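Local coordinates for sulfite reductase [ferredoxin] (Mycobacterium tuberculosis, PDB 1ZJ8), which reduces sulfite to sulfide with electrons from ferredoxin, using a siroheme and a [4Fe-4S] cluster, at residues 106-111 and 143-148; 189-194 and 347-352. One frame throughout, in Å; residues are numbered along the deposited sequence.

In the fold
Contact 1 comes first along the chain and is complete before contact 2 begins; their centres lie 30 Å apart, nearest atoms about 13 Å, and they do not touch. Contact 1 joins neighbouring strands 104-109 and 144-149 of an antiparallel sheet deep in the molecule, in the first ferredoxin-like half domain, with R108, N143, Q145 and H147 turned to the siroheme. Contact 2 is at the surface, about 24 Å from the centre of the chain: the loop before helix 196-206, in the first 4Fe-4S domain range, meets the turn between strands 344-347 and 353-357 of the second half domain. Contact 1 thus lines part of the siroheme pocket; contact 2 joins two parts of the chain away from it.

Contact 1. Residues 106-111 and 143-148; sequences MMRVRC and NVQYHW. With SRM (siroheme), chain E.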
# COMPACT_ATOMS: atom_id res chain seq x y z
N MET A 106 -11.84 2.35 -11.61
CA MET A 106 -10.56 1.81 -11.23
C MET A 106 -10.83 0.33 -10.87
O MET A 106 -11.80 0.03 -10.15
CB MET A 106 -10.01 2.54 -10.00
CG MET A 106 -8.62 2.06 -9.53
SD MET A 106 -8.61 0.53 -8.51
CE MET A 106 -8.97 1.22 -6.89
N MET A 107 -10.01 -0.58 -11.38
CA MET A 107 -10.10 -1.98 -10.98
C MET A 107 -8.77 -2.47 -10.39
O MET A 107 -7.71 -2.26 -10.99
CB MET A 107 -10.54 -2.86 -12.14
CG MET A 107 -10.85 -4.28 -11.70
SD MET A 107 -11.49 -5.33 -13.04
CE MET A 107 -10.02 -5.60 -14.00
N ARG A 108 -8.84 -3.12 -9.23
CA ARG A 108 -7.68 -3.46 -8.41
C ARG A 108 -7.50 -4.96 -8.37
O ARG A 108 -8.38 -5.68 -7.89
CB ARG A 108 -7.88 -2.92 -6.98
CG ARG A 108 -6.73 -3.19 -5.99
CD ARG A 108 -7.02 -2.62 -4.59
NE ARG A 108 -7.02 -1.16 -4.57
CZ ARG A 108 -7.23 -0.41 -3.48
NH1 ARG A 108 -7.46 -0.96 -2.29
NH2 ARG A 108 -7.20 0.90 -3.56
N VAL A 109 -6.36 -5.44 -8.84
CA VAL A 109 -6.09 -6.86 -8.84
C VAL A 109 -5.38 -7.25 -7.55
O VAL A 109 -4.37 -6.65 -7.19
CB VAL A 109 -5.22 -7.28 -10.03
CG1 VAL A 109 -5.07 -8.79 -10.07
CG2 VAL A 109 -5.84 -6.77 -11.35
N ARG A 110 -5.93 -8.25 -6.87
CA ARG A 110 -5.39 -8.75 -5.61
C ARG A 110 -4.18 -9.65 -5.83
O ARG A 110 -4.29 -10.69 -6.50
CB ARG A 110 -6.49 -9.53 -4.90
CG ARG A 110 -6.19 -9.84 -3.47
CD ARG A 110 -7.05 -10.97 -2.94
NE ARG A 110 -6.66 -11.20 -1.55
CZ ARG A 110 -7.18 -10.55 -0.51
NH1 ARG A 110 -8.17 -9.69 -0.67
NH2 ARG A 110 -6.72 -10.80 0.71
N CYS A 111 -3.02 -9.26 -5.28
CA CYS A 111 -1.79 -10.01 -5.43
C CYS A 111 -1.10 -10.30 -4.10
O CYS A 111 -0.01 -9.79 -3.82
CB CYS A 111 -0.81 -9.22 -6.30
SG CYS A 111 -1.43 -8.81 -7.91
N ASN A 143 -0.20 -4.69 -5.33
CA ASN A 143 -1.22 -4.82 -6.39
C ASN A 143 -0.93 -4.00 -7.68
O ASN A 143 -0.08 -3.11 -7.71
CB ASN A 143 -2.58 -4.40 -5.83
CG ASN A 143 -3.07 -5.32 -4.73
OD1 ASN A 143 -2.73 -6.51 -4.71
ND2 ASN A 143 -3.87 -4.77 -3.80
N VAL A 144 -1.64 -4.34 -8.74
CA VAL A 144 -1.78 -3.45 -9.88
C VAL A 144 -3.19 -2.92 -9.89
O VAL A 144 -4.11 -3.61 -9.46
CB VAL A 144 -1.57 -4.11 -11.23
CG1 VAL A 144 -0.11 -4.32 -11.47
CG2 VAL A 144 -2.32 -5.41 -11.31
N GLN A 145 -3.32 -1.71 -10.39
CA GLN A 145 -4.61 -1.08 -10.58
C GLN A 145 -4.76 -0.63 -12.00
O GLN A 145 -3.81 -0.06 -12.59
CB GLN A 145 -4.74 0.13 -9.68
CG GLN A 145 -4.84 -0.19 -8.24
CD GLN A 145 -5.31 0.98 -7.43
OE1 GLN A 145 -5.78 0.82 -6.33
NE2 GLN A 145 -5.18 2.19 -7.98
N TYR A 146 -5.95 -0.88 -12.55
CA TYR A 146 -6.32 -0.47 -13.90
C TYR A 146 -7.21 0.75 -13.79
O TYR A 146 -7.82 0.95 -12.74
CB TYR A 146 -7.12 -1.58 -14.57
CG TYR A 146 -6.41 -2.90 -14.81
CD1 TYR A 146 -5.32 -2.98 -15.67
CD2 TYR A 146 -6.87 -4.08 -14.24
CE1 TYR A 146 -4.68 -4.21 -15.94
CE2 TYR A 146 -6.25 -5.33 -14.50
CZ TYR A 146 -5.15 -5.38 -15.36
OH TYR A 146 -4.50 -6.58 -15.65
N HIS A 147 -7.29 1.58 -14.82
CA HIS A 147 -8.29 2.67 -14.87
C HIS A 147 -9.00 2.70 -16.23
O HIS A 147 -8.66 1.91 -17.12
CB HIS A 147 -7.65 4.02 -14.57
CG HIS A 147 -7.40 4.26 -13.11
ND1 HIS A 147 -6.14 4.23 -12.56
CD2 HIS A 147 -8.24 4.55 -12.10
CE1 HIS A 147 -6.21 4.50 -11.27
NE2 HIS A 147 -7.48 4.70 -10.96
N TRP A 148 -9.98 3.59 -16.40
CA TRP A 148 -10.75 3.64 -17.64
C TRP A 148 -11.47 2.31 -17.92
O TRP A 148 -11.64 1.93 -19.09
CB TRP A 148 -9.85 4.00 -18.86
CG TRP A 148 -9.19 5.34 -18.75
CD1 TRP A 148 -7.87 5.60 -18.45
CD2 TRP A 148 -9.82 6.61 -18.90
NE1 TRP A 148 -7.65 6.97 -18.41
CE2 TRP A 148 -8.84 7.60 -18.69
CE3 TRP A 148 -11.13 7.01 -19.20
CZ2 TRP A 148 -9.12 8.97 -18.77
CZ3 TRP A 148 -11.42 8.35 -19.28
CH2 TRP A 148 -10.42 9.32 -19.06
FE SRM E . -5.74 3.78 -0.13
CHA SRM E . -8.85 5.21 -0.30
CHB SRM E . -5.20 4.62 -3.33
CHC SRM E . -2.81 2.39 0.02
CHD SRM E . -5.39 4.93 3.11
NA SRM E . -6.88 4.55 -1.58
C1A SRM E . -8.17 4.96 -1.51
C2A SRM E . -8.83 5.13 -2.85
CMA SRM E . -9.62 3.91 -3.18
CDA SRM E . -9.60 6.42 -2.95
CEA SRM E . -11.09 6.39 -2.86
O3A SRM E . -11.62 5.99 -1.82
O4A SRM E . -11.79 6.76 -3.82
C3A SRM E . -7.62 5.25 -3.72
CAA SRM E . -7.76 4.58 -5.05
CBA SRM E . -8.30 5.66 -5.93
CCA SRM E . -7.82 5.50 -7.34
O1A SRM E . -6.64 5.15 -7.53
O2A SRM E . -8.64 5.69 -8.27
C4A SRM E . -6.51 4.76 -2.85
NB SRM E . -4.35 3.43 -1.47
C1B SRM E . -4.26 3.77 -2.76
C2B SRM E . -3.09 3.17 -3.49
CMB SRM E . -3.41 2.74 -4.90
CDB SRM E . -2.02 4.21 -3.55
CEB SRM E . -0.75 3.87 -4.25
O3B SRM E . -0.41 4.42 -5.32
O4B SRM E . -0.05 3.01 -3.73
C3B SRM E . -2.74 2.06 -2.53
CAB SRM E . -3.53 0.82 -2.82
CBB SRM E . -2.83 -0.42 -2.33
CCB SRM E . -3.75 -1.60 -2.43
O1B SRM E . -3.62 -2.42 -3.34
O2B SRM E . -4.62 -1.80 -1.59
C4B SRM E . -3.31 2.62 -1.26
NC SRM E . -4.35 3.78 1.21
C1C SRM E . -3.26 2.99 1.19
C2C SRM E . -2.44 3.15 2.29
CDC SRM E . -1.04 2.67 2.51
CEC SRM E . -0.77 1.32 3.05
O3C SRM E . -1.70 0.48 3.16
O4C SRM E . 0.41 1.10 3.38
C3C SRM E . -3.18 3.92 3.13
CAC SRM E . -2.63 4.30 4.46
CBC SRM E . -2.47 3.25 5.54
CCC SRM E . -3.82 3.03 6.20
O1C SRM E . -4.75 2.44 5.58
O2C SRM E . -3.97 3.48 7.37
C4C SRM E . -4.36 4.24 2.49
ND SRM E . -7.02 4.55 1.25
C1D SRM E . -6.59 5.10 2.40
C2D SRM E . -7.59 5.97 2.88
CAD SRM E . -7.77 6.26 4.36
CBD SRM E . -8.73 5.41 5.14
CCD SRM E . -8.90 5.52 6.63
O1D SRM E . -8.55 4.53 7.31
O2D SRM E . -9.35 6.57 7.16
C3D SRM E . -8.63 5.92 1.97
CDD SRM E . -10.05 6.31 2.26
CED SRM E . -11.00 5.44 3.04
O3D SRM E . -10.74 4.26 3.28
O4D SRM E . -12.08 5.88 3.47
C4D SRM E . -8.26 5.04 0.97
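The guanidinium of R108 and the amide of Q145 lie side by side, their planes 14° apart, while a siroheme carboxylate lies over one guanidinium face, toward its rim, its carbon CCB 3.6 Å above the plane. At the guanidinium edge Q145 OE1 takes two bonds, from R108 NE at 2.9 Å and from R108 NH2 at 3.1 Å; the first uses a lone pair in the carbonyl plane, and the pair should hold both groups against rotation. R108 NH1 also reaches A171 O. The H147 ring meets a second siroheme carboxylate at its edge, NE2 giving a nearly straight bond (170°) to O2A at 3.1 Å, and M106 CG comes obliquely against the ring. F433 stacks on H147. M106 has CG anti to its backbone N (chi1 -178°), then bends twice, which brings SD and CE against the Q145 amide. Q145 NE2 adds a weak bond to siroheme O1A; any bond from N143 ND2 to O1B is doubtful.

On the other side of the sheet the Y146 ring is met obliquely by M107 CE, 3.5 Å from CD2, and by V109 CG2, while its OH bonds to L124 O of helix 118-131. Between the two faces the backbones pair antiparallel, M107 and Y146 as a hydrogen-bonded pair with Y146 N to M107 O at 2.7 Å, R108 and Q145 as a non-hydrogen-bonded one. One face largely apolar, the other polar toward the cofactor's carboxylates: these strands of the ferredoxin-like half domain form a wall of the siroheme pocket, as expected in this reductase family.

Contact 2. Residues 189-194 and 347-352; sequences LDEVLD and RLKNGL
L189 reaches across to the turn of residues 347-352, and its chain can be followed outward. CB leaves the backbone without touching the turn; CG, set beside the backbone N (chi1 -69°), comes up to the carbonyl oxygen R347 O at 3.6 Å. There the side chain forks. CD1 stays near the same oxygen and has R347 CB beyond it at 4.3 Å, while CD2 passes over the L348-K349 peptide, 4.0 Å from K349 N, and ends 4.2 Å from K349 CG. The leucine and lysine side chains run antiparallel alongside each other.

K349 then bends at chi3 and chi4 beside E191, whose OE2 is 4.4 Å from K349 CD. The charged atoms stay apart, with E191 OE2 and K349 NZ at 5.4 Å, and E191 OE1 is bonded to G186 N instead. The turn is braced from within by G351 N to L348 O at 2.7 Å and by R347 NH1 to G351 O; R347 NH1 also makes a salt bridge to D399. Nearby, E187 pairs through its backbone with K349 and accepts from N350 N at its side-chain OE1.

Across the two segments, then, the contact is van der Waals packing of one exposed leucine, with probably a weak electrostatic attraction between E191 and K349.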
# COMPACT_ATOMS: atom_id res chain seq x y z
N LEU A 189 18.86 -14.37 1.38
CA LEU A 189 19.92 -14.89 2.24
C LEU A 189 19.71 -14.48 3.71
O LEU A 189 20.29 -15.09 4.61
CB LEU A 189 21.30 -14.40 1.77
CG LEU A 189 21.83 -14.97 0.44
CD1 LEU A 189 23.17 -14.37 0.10
CD2 LEU A 189 21.92 -16.49 0.47
N ASP A 190 18.87 -13.48 3.96
CA ASP A 190 18.72 -12.95 5.31
C ASP A 190 17.34 -13.15 5.94
O ASP A 190 17.09 -12.68 7.03
CB ASP A 190 19.07 -11.47 5.27
CG ASP A 190 20.37 -11.22 4.53
OD1 ASP A 190 21.16 -12.18 4.41
OD2 ASP A 190 20.61 -10.08 4.06
N GLU A 191 16.46 -13.88 5.28
CA GLU A 191 15.14 -14.10 5.83
C GLU A 191 15.24 -15.08 7.01
O GLU A 191 15.92 -16.10 6.92
CB GLU A 191 14.14 -14.59 4.76
CG GLU A 191 14.66 -15.73 3.85
CD GLU A 191 13.57 -16.45 3.05
OE1 GLU A 191 12.86 -15.76 2.27
OE2 GLU A 191 13.44 -17.70 3.20
N VAL A 192 14.58 -14.75 8.11
CA VAL A 192 14.50 -15.67 9.25
C VAL A 192 13.82 -16.98 8.83
O VAL A 192 14.26 -18.05 9.24
CB VAL A 192 13.72 -15.07 10.46
CG1 VAL A 192 13.56 -16.12 11.59
CG2 VAL A 192 14.41 -13.77 11.00
N LEU A 193 12.75 -16.86 8.05
CA LEU A 193 12.09 -17.99 7.38
C LEU A 193 11.23 -17.54 6.14
O LEU A 193 11.20 -16.35 5.79
CB LEU A 193 11.25 -18.79 8.39
CG LEU A 193 9.88 -18.27 8.81
CD1 LEU A 193 9.23 -19.25 9.75
CD2 LEU A 193 9.97 -16.91 9.44
N ASP A 194 10.57 -18.48 5.46
CA ASP A 194 9.65 -18.14 4.37
C ASP A 194 8.24 -18.47 4.81
O ASP A 194 7.84 -19.63 4.77
CB ASP A 194 9.95 -18.90 3.08
CG ASP A 194 8.98 -18.53 1.96
OD1 ASP A 194 8.21 -17.57 2.12
OD2 ASP A 194 8.98 -19.18 0.89
N ARG A 347 22.04 -11.80 -4.50
CA ARG A 347 22.24 -13.23 -4.61
C ARG A 347 21.18 -13.97 -3.79
O ARG A 347 20.76 -13.52 -2.71
CB ARG A 347 23.65 -13.59 -4.13
CG ARG A 347 24.03 -15.07 -4.25
CD ARG A 347 24.15 -15.57 -5.69
NE ARG A 347 25.24 -14.89 -6.40
CZ ARG A 347 25.47 -14.95 -7.71
NH1 ARG A 347 24.70 -15.66 -8.53
NH2 ARG A 347 26.48 -14.27 -8.23
N LEU A 348 20.77 -15.13 -4.32
CA LEU A 348 19.67 -15.90 -3.77
C LEU A 348 20.11 -17.27 -3.29
O LEU A 348 21.12 -17.81 -3.76
CB LEU A 348 18.62 -16.03 -4.86
CG LEU A 348 18.12 -14.67 -5.33
CD1 LEU A 348 17.00 -14.87 -6.35
CD2 LEU A 348 17.64 -13.85 -4.17
N LYS A 349 19.34 -17.82 -2.35
CA LYS A 349 19.53 -19.19 -1.89
C LYS A 349 19.57 -20.17 -3.06
O LYS A 349 20.27 -21.16 -2.96
CB LYS A 349 18.43 -19.58 -0.90
CG LYS A 349 18.50 -18.91 0.48
CD LYS A 349 17.12 -18.96 1.24
CE LYS A 349 16.70 -20.40 1.70
NZ LYS A 349 16.37 -21.35 0.57
N ASN A 350 18.81 -19.91 -4.14
CA ASN A 350 18.92 -20.64 -5.43
C ASN A 350 20.35 -20.77 -5.91
O ASN A 350 20.71 -21.71 -6.62
CB ASN A 350 18.20 -19.85 -6.56
CG ASN A 350 16.73 -20.09 -6.60
OD1 ASN A 350 16.23 -21.12 -6.14
ND2 ASN A 350 16.00 -19.14 -7.18
N GLY A 351 21.15 -19.77 -5.60
CA GLY A 351 22.39 -19.54 -6.31
C GLY A 351 22.23 -18.61 -7.50
O GLY A 351 23.22 -18.17 -8.07
N LEU A 352 20.98 -18.32 -7.88
CA LEU A 352 20.71 -17.38 -8.96
C LEU A 352 20.63 -15.94 -8.42
O LEU A 352 21.11 -15.65 -7.32
CB LEU A 352 19.42 -17.77 -9.68
CG LEU A 352 19.40 -19.21 -10.21
CD1 LEU A 352 18.07 -19.51 -10.91
CD2 LEU A 352 20.60 -19.47 -11.12